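Local coordinates for endoglucanase CEL5A (Eubacterium cellulosolvens, PDB 4AFM), which probably binds plant cell-wall beta-glucans, with specificity for xyloglucan, through this non-catalytic carbohydrate binding module of a family 5 glycoside hydrolase, at residues L41-I47 with K89-A93; I56-F60 with W72-P77. All blocks are in the same frame, centred on the assembly; numbering follows the deposited sequence.

Contact 1: L41-I47 with K89-A93; sequences LNKNFEI and KEQIA
The ammonium group of Lys89 reaches into the turn of 41-47 and is held there by two backbone carbonyls. Lys89 NZ donates to Leu41 O at 2.9 Å, in the carbonyl plane and on a lone pair, and to Lys43 O at 3.1 Å, from above the carbonyl plane. A third bond fixes the start of the helix: Lys89 N gives its proton to Phe45 O at 2.9 Å. With CG anti to the backbone N (chi1 178°) and every later torsion also near 180°, the stretched Lys89 chain passes across one face of the Phe45 ring, its CB over the centre, 3.9 Å from the centroid, in a CH-pi contact. Cut back to alanine, this position would keep the CB over the ring but is likely to leave the carbonyls of Leu41 and Lys43 without their shared donor, and the CE2 side of Phe45 without the methylenes that cover it. Deeper in, Ile92 CD1 meets Phe45 CE1 at 3.7 Å and Ile47 CD1 at 4.4 Å. The strand and helix axes cross at 84°, and Ile92 continues onto Leu58 and Phe60 of strand 56-62, while Phe45 packs edge-to-face on Phe39 and against Tyr127 of strand 118-127.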
loop_
_atom_site.group_PDB
_atom_site.type_symbol
_atom_site.label_atom_id
_atom_site.label_comp_id
_atom_site.label_asym_id
_atom_site.label_seq_id
_atom_site.Cartn_x
_atom_site.Cartn_y
_atom_site.Cartn_z
ATOM N N LEU A 41 -0.413 -1.942 13.788
ATOM C CA LEU A 41 -0.673 -3.346 14.174
ATOM C C LEU A 41 -0.794 -3.566 15.645
ATOM O O LEU A 41 -1.308 -4.576 16.121
ATOM C CB LEU A 41 0.467 -4.171 13.629
ATOM C CG LEU A 41 0.382 -4.402 12.087
ATOM C CD1 LEU A 41 1.768 -4.757 11.559
ATOM C CD2 LEU A 41 -0.615 -5.514 11.727
ATOM N N ASN A 42 -0.269 -2.608 16.463
ATOM C CA ASN A 42 -0.302 -2.774 17.920
ATOM C C ASN A 42 -1.664 -2.426 18.474
ATOM O O ASN A 42 -1.938 -2.879 19.601
ATOM C CB ASN A 42 0.717 -1.811 18.571
ATOM C CG ASN A 42 2.091 -2.227 18.257
ATOM O OD1 ASN A 42 2.586 -3.192 18.859
ATOM N ND2 ASN A 42 2.801 -1.563 17.418
ATOM N N LYS A 43 -2.484 -1.707 17.789
ATOM C CA LYS A 43 -3.864 -1.475 18.306
ATOM C C LYS A 43 -4.691 -2.718 18.113
ATOM O O LYS A 43 -4.370 -3.603 17.347
ATOM C CB LYS A 43 -4.474 -0.299 17.538
ATOM C CG LYS A 43 -3.662 0.974 17.763
ATOM C CD LYS A 43 -4.185 2.351 17.382
ATOM C CE LYS A 43 -5.464 2.619 18.143
ATOM N NZ LYS A 43 -5.174 3.235 19.482
ATOM N N ASN A 44 -5.854 -2.774 18.805
ATOM C CA ASN A 44 -6.793 -3.811 18.482
ATOM C C ASN A 44 -7.486 -3.369 17.247
ATOM O O ASN A 44 -7.719 -2.136 17.084
ATOM C CB ASN A 44 -7.804 -3.972 19.627
ATOM C CG ASN A 44 -8.457 -5.294 19.533
ATOM O OD1 ASN A 44 -8.105 -6.226 18.736
ATOM N ND2 ASN A 44 -9.525 -5.443 20.360
ATOM N N PHE A 45 -7.434 -4.160 16.252
ATOM C CA PHE A 45 -8.000 -3.770 14.937
ATOM C C PHE A 45 -8.760 -4.890 14.293
ATOM O O PHE A 45 -8.667 -6.076 14.704
ATOM C CB PHE A 45 -6.848 -3.351 14.008
ATOM C CG PHE A 45 -5.873 -4.442 13.609
ATOM C CD1 PHE A 45 -6.214 -5.334 12.533
ATOM C CD2 PHE A 45 -4.663 -4.655 14.242
ATOM C CE1 PHE A 45 -5.361 -6.340 12.249
ATOM C CE2 PHE A 45 -3.836 -5.672 13.957
ATOM C CZ PHE A 45 -4.169 -6.549 12.902
ATOM N N GLU A 46 -9.566 -4.507 13.310
ATOM C CA GLU A 46 -10.112 -5.468 12.360
ATOM C C GLU A 46 -9.848 -4.970 10.993
ATOM O O GLU A 46 -9.641 -3.750 10.775
ATOM C CB GLU A 46 -11.603 -5.682 12.538
ATOM C CG GLU A 46 -12.426 -4.458 12.565
ATOM C CD GLU A 46 -13.862 -4.739 12.970
ATOM O OE1 GLU A 46 -14.150 -5.801 13.624
ATOM O OE2 GLU A 46 -14.677 -3.825 12.595
ATOM N N ILE A 47 -9.748 -5.896 10.062
ATOM C CA ILE A 47 -9.620 -5.549 8.650
ATOM C C ILE A 47 -10.921 -5.927 7.965
ATOM O O ILE A 47 -11.368 -7.128 8.134
ATOM C CB ILE A 47 -8.413 -6.301 8.059
ATOM C CG1 ILE A 47 -7.090 -5.745 8.708
ATOM C CG2 ILE A 47 -8.355 -6.146 6.510
ATOM C CD1 ILE A 47 -5.903 -6.537 8.369
ATOM N N LYS A 89 -8.005 -8.889 14.786
ATOM C CA LYS A 89 -6.676 -9.091 15.249
ATOM C C LYS A 89 -6.573 -10.361 16.118
ATOM O O LYS A 89 -5.580 -11.110 16.059
ATOM C CB LYS A 89 -6.185 -7.888 16.093
ATOM C CG LYS A 89 -4.817 -8.098 16.637
ATOM C CD LYS A 89 -4.350 -6.839 17.386
ATOM C CE LYS A 89 -2.963 -6.984 17.821
ATOM N NZ LYS A 89 -2.473 -5.708 18.491
ATOM N N GLU A 90 -7.569 -10.608 16.959
ATOM C CA GLU A 90 -7.352 -11.762 17.834
ATOM C C GLU A 90 -7.402 -13.061 16.926
ATOM O O GLU A 90 -6.618 -14.006 17.245
ATOM C CB GLU A 90 -8.455 -11.719 18.867
ATOM C CG GLU A 90 -8.472 -10.558 19.902
ATOM C CD GLU A 90 -7.127 -9.868 20.340
ATOM O OE1 GLU A 90 -6.379 -10.492 21.129
ATOM O OE2 GLU A 90 -6.844 -8.642 20.001
ATOM N N GLN A 91 -8.205 -13.144 15.901
ATOM C CA GLN A 91 -8.152 -14.306 15.028
ATOM C C GLN A 91 -6.807 -14.431 14.330
ATOM O O GLN A 91 -6.181 -15.469 14.184
ATOM C CB GLN A 91 -9.315 -14.065 14.131
ATOM C CG GLN A 91 -9.313 -14.918 12.985
ATOM C CD GLN A 91 -10.169 -14.388 11.828
ATOM O OE1 GLN A 91 -10.379 -13.185 11.504
ATOM N NE2 GLN A 91 -10.637 -15.366 11.104
ATOM N N ILE A 92 -6.288 -13.280 13.846
ATOM C CA ILE A 92 -4.998 -13.263 13.160
ATOM C C ILE A 92 -3.931 -13.715 14.137
ATOM O O ILE A 92 -3.039 -14.500 13.722
ATOM C CB ILE A 92 -4.719 -11.810 12.610
ATOM C CG1 ILE A 92 -5.734 -11.427 11.540
ATOM C CG2 ILE A 92 -3.335 -11.707 12.134
ATOM C CD1 ILE A 92 -5.798 -9.888 11.248
ATOM N N ALA A 93 -3.895 -13.199 15.355
ATOM C CA ALA A 93 -2.859 -13.575 16.309
ATOM C C ALA A 93 -2.899 -15.088 16.609
ATOM O O ALA A 93 -1.815 -15.667 16.745
ATOM C CB ALA A 93 -3.081 -12.757 17.593
#

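Contact 2: I56-F60 with W72-P77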
loop_
_atom_site.group_PDB
_atom_site.type_symbol
_atom_site.label_atom_id
_atom_site.label_comp_id
_atom_site.label_asym_id
_atom_site.label_seq_id
_atom_site.Cartn_x
_atom_site.Cartn_y
_atom_site.Cartn_z
ATOM N N ILE A 56 -12.280 -15.478 -0.145
ATOM C CA ILE A 56 -11.190 -14.583 0.192
ATOM C C ILE A 56 -10.456 -15.101 1.382
ATOM O O ILE A 56 -11.026 -15.660 2.346
ATOM C CB ILE A 56 -11.724 -13.155 0.405
ATOM C CG1 ILE A 56 -10.583 -12.122 0.443
ATOM C CG2 ILE A 56 -12.605 -13.068 1.648
ATOM C CD1 ILE A 56 -11.096 -10.706 0.411
ATOM N N VAL A 57 -9.141 -14.907 1.426
ATOM C CA VAL A 57 -8.319 -15.157 2.629
ATOM C C VAL A 57 -7.413 -13.971 2.896
ATOM O O VAL A 57 -7.043 -13.222 1.997
ATOM C CB VAL A 57 -7.508 -16.479 2.570
ATOM C CG1 VAL A 57 -8.439 -17.671 2.483
ATOM C CG2 VAL A 57 -6.563 -16.461 1.381
ATOM N N LEU A 58 -6.984 -13.879 4.141
ATOM C CA LEU A 58 -5.997 -12.915 4.604
ATOM C C LEU A 58 -4.797 -13.714 5.031
ATOM O O LEU A 58 -4.916 -14.751 5.756
ATOM C CB LEU A 58 -6.560 -12.092 5.770
ATOM C CG LEU A 58 -5.579 -11.088 6.398
ATOM C CD1 LEU A 58 -5.248 -9.981 5.410
ATOM C CD2 LEU A 58 -6.280 -10.514 7.664
ATOM N N ILE A 59 -3.600 -13.323 4.663
ATOM C CA ILE A 59 -2.284 -13.994 4.944
ATOM C C ILE A 59 -1.507 -13.060 5.852
ATOM O O ILE A 59 -1.246 -11.907 5.385
ATOM C CB ILE A 59 -1.436 -14.258 3.639
ATOM C CG1 ILE A 59 -2.223 -14.944 2.527
ATOM C CG2 ILE A 59 -0.162 -14.998 3.990
ATOM C CD1 ILE A 59 -2.887 -16.249 2.910
ATOM N N PHE A 60 -1.045 -13.459 7.015
ATOM C CA PHE A 60 0.070 -12.813 7.733
ATOM C C PHE A 60 1.215 -13.763 7.666
ATOM O O PHE A 60 1.009 -14.980 8.061
ATOM C CB PHE A 60 -0.297 -12.509 9.179
ATOM C CG PHE A 60 -0.975 -11.181 9.400
ATOM C CD1 PHE A 60 -2.046 -10.725 8.574
ATOM C CD2 PHE A 60 -0.530 -10.391 10.412
ATOM C CE1 PHE A 60 -2.629 -9.477 8.869
ATOM C CE2 PHE A 60 -1.174 -9.147 10.682
ATOM C CZ PHE A 60 -2.162 -8.687 9.877
ATOM N N TRP A 72 2.962 -19.117 7.951
ATOM C CA TRP A 72 2.019 -18.745 6.879
ATOM C C TRP A 72 0.627 -18.766 7.487
ATOM O O TRP A 72 -0.030 -19.874 7.556
ATOM C CB TRP A 72 2.177 -19.677 5.714
ATOM C CG TRP A 72 1.305 -19.277 4.513
ATOM C CD1 TRP A 72 0.070 -19.821 4.227
ATOM C CD2 TRP A 72 1.634 -18.311 3.484
ATOM N NE1 TRP A 72 -0.403 -19.254 3.038
ATOM C CE2 TRP A 72 0.496 -18.337 2.593
ATOM C CE3 TRP A 72 2.684 -17.498 3.229
ATOM C CZ2 TRP A 72 0.476 -17.542 1.415
ATOM C CZ3 TRP A 72 2.666 -16.662 2.101
ATOM C CH2 TRP A 72 1.529 -16.710 1.209
ATOM N N ALA A 73 0.206 -17.698 8.049
ATOM C CA ALA A 73 -1.089 -17.575 8.897
ATOM C C ALA A 73 -2.184 -17.294 7.824
ATOM O O ALA A 73 -2.452 -16.018 7.622
ATOM C CB ALA A 73 -0.958 -16.641 9.977
ATOM N N GLN A 74 -2.702 -18.211 7.139
ATOM C CA GLN A 74 -3.761 -18.077 6.159
ATOM C C GLN A 74 -5.071 -18.149 6.930
ATOM O O GLN A 74 -5.346 -19.255 7.567
ATOM C CB GLN A 74 -3.633 -19.090 5.158
ATOM C CG GLN A 74 -4.637 -19.081 4.114
ATOM C CD GLN A 74 -4.248 -19.981 3.037
ATOM O OE1 GLN A 74 -3.152 -20.121 2.540
ATOM N NE2 GLN A 74 -5.268 -20.759 2.658
ATOM N N ILE A 75 -5.879 -17.135 6.886
ATOM C CA ILE A 75 -7.108 -17.141 7.631
ATOM C C ILE A 75 -8.253 -16.807 6.750
ATOM O O ILE A 75 -8.273 -15.941 5.888
ATOM C CB ILE A 75 -7.279 -16.452 8.881
ATOM C CG1 ILE A 75 -6.871 -15.070 8.572
ATOM C CG2 ILE A 75 -6.388 -16.990 10.008
ATOM C CD1 ILE A 75 -7.318 -14.111 9.722
ATOM N N SER A 76 -9.297 -17.579 7.042
ATOM C CA SER A 76 -10.627 -17.262 6.466
ATOM C C SER A 76 -11.225 -16.143 7.288
ATOM O O SER A 76 -10.859 -15.898 8.368
ATOM C CB SER A 76 -11.501 -18.546 6.452
ATOM O OG SER A 76 -11.475 -18.908 7.747
ATOM N N PRO A 77 -12.279 -15.486 6.723
ATOM C CA PRO A 77 -12.921 -14.407 7.509
ATOM C C PRO A 77 -13.411 -14.874 8.863
ATOM O O PRO A 77 -13.926 -15.993 8.965
ATOM C CB PRO A 77 -14.113 -14.074 6.577
ATOM C CG PRO A 77 -13.617 -14.408 5.163
ATOM C CD PRO A 77 -12.810 -15.636 5.381
#
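Leu58 and Phe60 pair with Ile75 and Ala73 across an antiparallel ladder, the strand axes 4.7 Å apart at closest approach and their directions 157° apart. Each hydrogen-bonded pair exchanges two bonds: Ile75 N reaches Leu58 O at 2.8 Å, Leu58 N returns to Ile75 O, and Ala73 and Phe60 do the same. Between them Ile59 and Gln74 form a non-hydrogen-bonded pair with side chains side by side, Ile59 CD1, in the conformer described here, resting 3.5 Å from Gln74 CG.

On the face that carries Ile59 and Gln74, Ile59 CG2 of the same conformer stands over the six-membered ring of Trp72, 3.5 Å from its centroid and 4° off the normal, a CH-pi contact. With CG anti to the backbone N (chi1 -175°) and the ring turned about a right angle at chi2, the Trp72 indole lies back over Ile59, its rotation fixed from the edge: NE1 donates in the ring plane to a lone pair of Gln74 OE1 at 2.9 Å.

On the other face, Leu58 CB meets Ile75 CG1, and Phe60 CB lies 4.3 Å from Ala73 CB; Ile75 and Phe60 both reach Ile92 of helix 89-96. At the far end Pro77 CG packs on Ile56 CG2 at 3.9 Å.

The two strands form a beta hairpin whose strand 71-75 is the outermost of the four-stranded sheet within this chain, one face turned to the interior and the other carrying the exposed Trp72 and Gln74, with Trp24 beside Gln74 and Val57. An acetate ion, probably from the crystallisation liquor, lies about 4 Å from the Trp72 side chain. An exposed tryptophan held flat on a sheet is consistent with a sugar-binding platform, as in many carbohydrate binding modules.

In the fold
The centres of the two contacts lie about 13 Å apart, and both belong to the same family 65 carbohydrate binding module. Along the chain 41-47 comes first, then both strands of contact 2, and last 89-93, so contact 1 encloses the whole hairpin. Strand 45-52 belongs to the larger antiparallel sheet and leads directly to strand 56-62 of the four-stranded one, while helix 89-96 follows strand 84-88 and packs against strands of both sheets. Through it the contacts touch: Ile92 CG2 lies 3.5 Å from Phe60 CD2, and Gln91 packs on Ile75. Contact 1 thus backs the inner side of the hairpin whose outer side displays Trp72.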